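PDB 3O0H: glutathione reductase, which probably catalyses the NADPH-dependent reduction of glutathione disulfide to glutathione, using a bound FAD as the electron carrier. Local coordinates for residues A253-Y265 / V268-V280. Sequence-based numbering, arbitrary orientation.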
loop_
_atom_site.group_PDB
_atom_site.type_symbol
_atom_site.label_atom_id
_atom_site.label_comp_id
_atom_site.label_asym_id
_atom_site.label_seq_id
_atom_site.Cartn_x
_atom_site.Cartn_y
_atom_site.Cartn_z
ATOM N N ALA B 253 4.439 -16.315 -31.223
ATOM C CA ALA B 253 5.049 -15.402 -32.178
ATOM C C ALA B 253 6.585 -15.493 -32.064
ATOM O O ALA B 253 7.144 -15.205 -31.017
ATOM C CB ALA B 253 4.576 -13.953 -31.902
ATOM N N THR B 254 7.235 -15.866 -33.160
ATOM C CA THR B 254 8.696 -15.777 -33.295
ATOM C C THR B 254 9.043 -14.814 -34.426
ATOM O O THR B 254 8.519 -14.940 -35.540
ATOM C CB THR B 254 9.278 -17.154 -33.626
ATOM O OG1 THR B 254 9.010 -18.040 -32.524
ATOM C CG2 THR B 254 10.805 -17.063 -33.888
ATOM N N VAL B 255 9.889 -13.838 -34.137
ATOM C CA VAL B 255 10.298 -12.894 -35.147
ATOM C C VAL B 255 11.333 -13.544 -36.034
ATOM O O VAL B 255 12.266 -14.162 -35.532
ATOM C CB VAL B 255 10.911 -11.644 -34.550
ATOM C CG1 VAL B 255 11.417 -10.717 -35.690
ATOM C CG2 VAL B 255 9.924 -10.937 -33.684
ATOM N N SER B 256 11.139 -13.429 -37.348
ATOM C CA SER B 256 12.090 -13.899 -38.340
ATOM C C SER B 256 13.040 -12.759 -38.680
ATOM O O SER B 256 14.262 -12.916 -38.663
ATOM C CB SER B 256 11.324 -14.393 -39.579
ATOM O OG SER B 256 12.166 -14.617 -40.687
ATOM N N GLN B 257 12.492 -11.602 -39.004
ATOM C CA GLN B 257 13.346 -10.498 -39.379
ATOM C C GLN B 257 12.662 -9.191 -39.120
ATOM O O GLN B 257 11.439 -9.144 -38.967
ATOM C CB GLN B 257 13.771 -10.626 -40.848
ATOM C CG GLN B 257 12.623 -10.759 -41.834
ATOM C CD GLN B 257 13.073 -10.894 -43.276
ATOM O OE1 GLN B 257 12.723 -11.867 -43.948
ATOM N NE2 GLN B 257 13.864 -9.934 -43.757
ATOM N N VAL B 258 13.473 -8.152 -38.994
ATOM C CA VAL B 258 12.992 -6.794 -38.904
ATOM C C VAL B 258 13.624 -6.045 -40.082
ATOM O O VAL B 258 14.848 -6.064 -40.249
ATOM C CB VAL B 258 13.389 -6.156 -37.571
ATOM C CG1 VAL B 258 12.840 -4.788 -37.468
ATOM C CG2 VAL B 258 12.862 -7.006 -36.403
ATOM N N GLN B 259 12.779 -5.420 -40.903
ATOM C CA GLN B 259 13.207 -4.720 -42.105
ATOM C C GLN B 259 12.867 -3.248 -41.990
ATOM O O GLN B 259 11.799 -2.887 -41.502
ATOM C CB GLN B 259 12.511 -5.273 -43.361
ATOM C CG GLN B 259 11.946 -6.675 -43.229
ATOM C CD GLN B 259 11.263 -7.125 -44.490
ATOM O OE1 GLN B 259 11.836 -7.884 -45.271
ATOM N NE2 GLN B 259 10.048 -6.635 -44.718
ATOM N N SER B 260 13.782 -2.404 -42.453
ATOM C CA SER B 260 13.569 -0.955 -42.493
ATOM C C SER B 260 12.710 -0.592 -43.696
ATOM O O SER B 260 12.975 -1.058 -44.808
ATOM C CB SER B 260 14.915 -0.201 -42.615
ATOM O OG SER B 260 14.840 1.082 -41.999
ATOM N N THR B 261 11.674 0.213 -43.476
ATOM C CA THR B 261 10.950 0.859 -44.586
ATOM C C THR B 261 10.893 2.335 -44.227
ATOM O O THR B 261 11.229 2.714 -43.110
ATOM C CB THR B 261 9.549 0.250 -44.811
ATOM O OG1 THR B 261 8.679 0.611 -43.733
ATOM C CG2 THR B 261 9.623 -1.282 -44.894
ATOM N N GLU B 262 10.489 3.181 -45.163
ATOM C CA GLU B 262 10.538 4.633 -44.957
ATOM C C GLU B 262 9.641 5.122 -43.813
ATOM O O GLU B 262 9.997 6.067 -43.116
ATOM C CB GLU B 262 10.133 5.339 -46.252
ATOM C CG GLU B 262 10.096 6.862 -46.179
ATOM C CD GLU B 262 9.449 7.460 -47.415
ATOM O OE1 GLU B 262 9.331 6.726 -48.426
ATOM O OE2 GLU B 262 9.055 8.649 -47.368
ATOM N N ASN B 263 8.479 4.497 -43.636
ATOM C CA ASN B 263 7.498 4.950 -42.619
ATOM C C ASN B 263 7.401 4.095 -41.354
ATOM O O ASN B 263 6.602 4.401 -40.442
ATOM C CB ASN B 263 6.112 5.091 -43.276
ATOM C CG ASN B 263 6.104 6.116 -44.382
ATOM O OD1 ASN B 263 5.531 5.902 -45.462
ATOM N ND2 ASN B 263 6.766 7.236 -44.141
ATOM N N CYS B 264 8.206 3.033 -41.288
ATOM C CA CYS B 264 8.190 2.102 -40.162
ATOM C C CYS B 264 9.065 0.887 -40.363
ATOM O O CYS B 264 9.436 0.534 -41.473
ATOM C CB CYS B 264 6.763 1.582 -39.852
ATOM S SG CYS B 264 5.812 1.012 -41.302
ATOM N N TYR B 265 9.379 0.235 -39.247
ATOM C CA TYR B 265 10.056 -1.045 -39.270
ATOM C C TYR B 265 9.023 -2.143 -39.432
ATOM O O TYR B 265 8.046 -2.218 -38.674
ATOM C CB TYR B 265 10.837 -1.254 -37.975
ATOM C CG TYR B 265 11.924 -0.228 -37.801
ATOM C CD1 TYR B 265 13.108 -0.336 -38.504
ATOM C CD2 TYR B 265 11.756 0.864 -36.971
ATOM C CE1 TYR B 265 14.083 0.580 -38.377
ATOM C CE2 TYR B 265 12.761 1.797 -36.817
ATOM C CZ TYR B 265 13.924 1.642 -37.532
ATOM O OH TYR B 265 14.945 2.547 -37.432
ATOM N N VAL B 268 8.519 -9.122 -39.291
ATOM C CA VAL B 268 8.021 -10.266 -39.990
ATOM C C VAL B 268 8.178 -11.466 -39.068
ATOM O O VAL B 268 9.285 -11.737 -38.626
ATOM C CB VAL B 268 8.804 -10.490 -41.303
ATOM C CG1 VAL B 268 8.226 -11.667 -42.087
ATOM C CG2 VAL B 268 8.810 -9.207 -42.164
ATOM N N LEU B 269 7.069 -12.168 -38.803
ATOM C CA LEU B 269 7.019 -13.361 -37.916
ATOM C C LEU B 269 7.224 -14.608 -38.713
ATOM O O LEU B 269 7.019 -14.585 -39.931
ATOM C CB LEU B 269 5.672 -13.458 -37.166
ATOM C CG LEU B 269 5.213 -12.245 -36.354
ATOM C CD1 LEU B 269 3.960 -12.559 -35.530
ATOM C CD2 LEU B 269 6.329 -11.814 -35.418
ATOM N N THR B 270 7.595 -15.716 -38.073
ATOM C CA THR B 270 7.825 -16.961 -38.832
ATOM C C THR B 270 6.559 -17.548 -39.491
ATOM O O THR B 270 6.672 -18.372 -40.387
ATOM C CB THR B 270 8.447 -18.096 -37.974
ATOM O OG1 THR B 270 7.674 -18.256 -36.783
ATOM C CG2 THR B 270 9.911 -17.798 -37.627
ATOM N N ASN B 271 5.372 -17.142 -39.040
ATOM C CA ASN B 271 4.135 -17.634 -39.615
ATOM C C ASN B 271 3.586 -16.772 -40.759
ATOM O O ASN B 271 2.494 -17.037 -41.259
ATOM C CB ASN B 271 3.081 -17.772 -38.535
ATOM C CG ASN B 271 2.503 -16.450 -38.115
ATOM O OD1 ASN B 271 3.018 -15.383 -38.462
ATOM N ND2 ASN B 271 1.402 -16.512 -37.375
ATOM N N GLY B 272 4.323 -15.732 -41.147
ATOM C CA GLY B 272 3.931 -14.889 -42.261
ATOM C C GLY B 272 3.292 -13.561 -41.884
ATOM O O GLY B 272 3.237 -12.652 -42.711
ATOM N N GLN B 273 2.795 -13.438 -40.658
ATOM C CA GLN B 273 2.173 -12.193 -40.252
ATOM C C GLN B 273 3.270 -11.120 -40.203
ATOM O O GLN B 273 4.425 -11.421 -39.903
ATOM C CB GLN B 273 1.469 -12.347 -38.898
ATOM N N THR B 274 2.915 -9.879 -40.528
ATOM C CA THR B 274 3.850 -8.751 -40.447
ATOM C C THR B 274 3.208 -7.643 -39.605
ATOM O O THR B 274 1.975 -7.471 -39.642
ATOM C CB THR B 274 4.158 -8.196 -41.823
ATOM O OG1 THR B 274 2.924 -7.837 -42.436
ATOM C CG2 THR B 274 4.870 -9.221 -42.708
ATOM N N ILE B 275 4.023 -6.922 -38.835
ATOM C CA ILE B 275 3.576 -5.749 -38.063
ATOM C C ILE B 275 4.527 -4.589 -38.332
ATOM O O ILE B 275 5.729 -4.725 -38.101
ATOM C CB ILE B 275 3.623 -5.988 -36.539
ATOM C CG1 ILE B 275 3.267 -7.443 -36.164
ATOM C CG2 ILE B 275 2.777 -4.908 -35.822
ATOM C CD1 ILE B 275 1.858 -7.770 -36.374
ATOM N N CYS B 276 3.995 -3.465 -38.825
ATOM C CA CYS B 276 4.808 -2.288 -39.130
ATOM C C CYS B 276 4.636 -1.246 -38.035
ATOM O O CYS B 276 3.520 -0.797 -37.760
ATOM C CB CYS B 276 4.512 -1.707 -40.535
ATOM S SG CYS B 276 6.042 -1.013 -41.289
ATOM N N ALA B 277 5.747 -0.894 -37.378
ATOM C CA ALA B 277 5.727 -0.010 -36.211
ATOM C C ALA B 277 6.828 0.994 -36.317
ATOM O O ALA B 277 7.849 0.711 -36.919
ATOM C CB ALA B 277 5.899 -0.841 -34.909
ATOM N N ASP B 278 6.647 2.165 -35.711
ATOM C CA ASP B 278 7.679 3.193 -35.709
ATOM C C ASP B 278 8.983 2.742 -35.025
ATOM O O ASP B 278 10.068 3.078 -35.467
ATOM C CB ASP B 278 7.176 4.458 -35.018
ATOM C CG ASP B 278 6.302 5.332 -35.905
ATOM O OD1 ASP B 278 6.080 5.032 -37.137
ATOM O OD2 ASP B 278 5.880 6.391 -35.358
ATOM N N ARG B 279 8.860 1.982 -33.939
ATOM C CA ARG B 279 10.022 1.453 -33.219
ATOM C C ARG B 279 9.724 0.017 -32.818
ATOM O O ARG B 279 8.567 -0.369 -32.701
ATOM C CB ARG B 279 10.298 2.265 -31.968
ATOM C CG ARG B 279 10.670 3.718 -32.206
ATOM C CD ARG B 279 12.048 3.861 -32.870
ATOM N NE ARG B 279 12.445 5.254 -33.088
ATOM C CZ ARG B 279 12.505 5.869 -34.278
ATOM N NH1 ARG B 279 12.151 5.253 -35.404
ATOM N NH2 ARG B 279 12.897 7.135 -34.352
ATOM N N VAL B 280 10.788 -0.753 -32.638
ATOM C CA VAL B 280 10.711 -2.126 -32.235
ATOM C C VAL B 280 11.665 -2.304 -31.041
ATOM O O VAL B 280 12.846 -1.980 -31.143
ATOM C CB VAL B 280 11.137 -3.048 -33.356
ATOM C CG1 VAL B 280 11.063 -4.506 -32.878
ATOM C CG2 VAL B 280 10.276 -2.816 -34.606
HETATM O O HOH W 1 5.622 -16.580 -35.508
#
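C264 and C276 are joined by a disulfide that ties the start of strand 264-269 to its neighbour 274-277, with a C-S-S-C torsion of 100°. C264 gets its sulfur there by placing SG between its own backbone N and carbonyl carbon (chi1 47°); T261 OG1 lies against the sulfur of C276. Next door the backbones of Y265 and A277 pair antiparallel: Y265 N bonds to A277 O at 2.8 Å, and A277 N returns to Y265 O at 3.0 Å. The ring of Y265 turns its edge to the bend at D278, CD2 3.2 Å from D278 O, which lies near the ring plane. R279 curls back at chi2 (-69°), so that NH1 bonds to that same carbonyl, from above its plane, while also meeting CE2 of the tyrosine. At the root of the tyrosine side chain, the CG2 methyl of V280 packs on Y265 CB, 3.8 Å away.

At the other end V268 O takes two amides, S256 N at 2.8 Å and the longer Q257 N at 3.2 Å, the mark of a classic bulge. Beyond it Q257 and V268 lie side by side, CG against CB, and the CG2 methyl of V268 lies against the chain of Q259, which runs at a slant to it. On the other face L269 forks its two methyls, CD1 onto A253 CB and CD2 onto V255 CG2, with L220 adding to this apolar patch. T254 O receives T270 N at 2.8 Å, and a water joins T254 N to T270 OG1.

Strands 255-261, 264-269 and 274-277 thus form a three-stranded antiparallel meander beside the parallel sheet containing 193-197, the arrangement expected of the NADPH-binding domain in this flavoprotein disulfide reductase family.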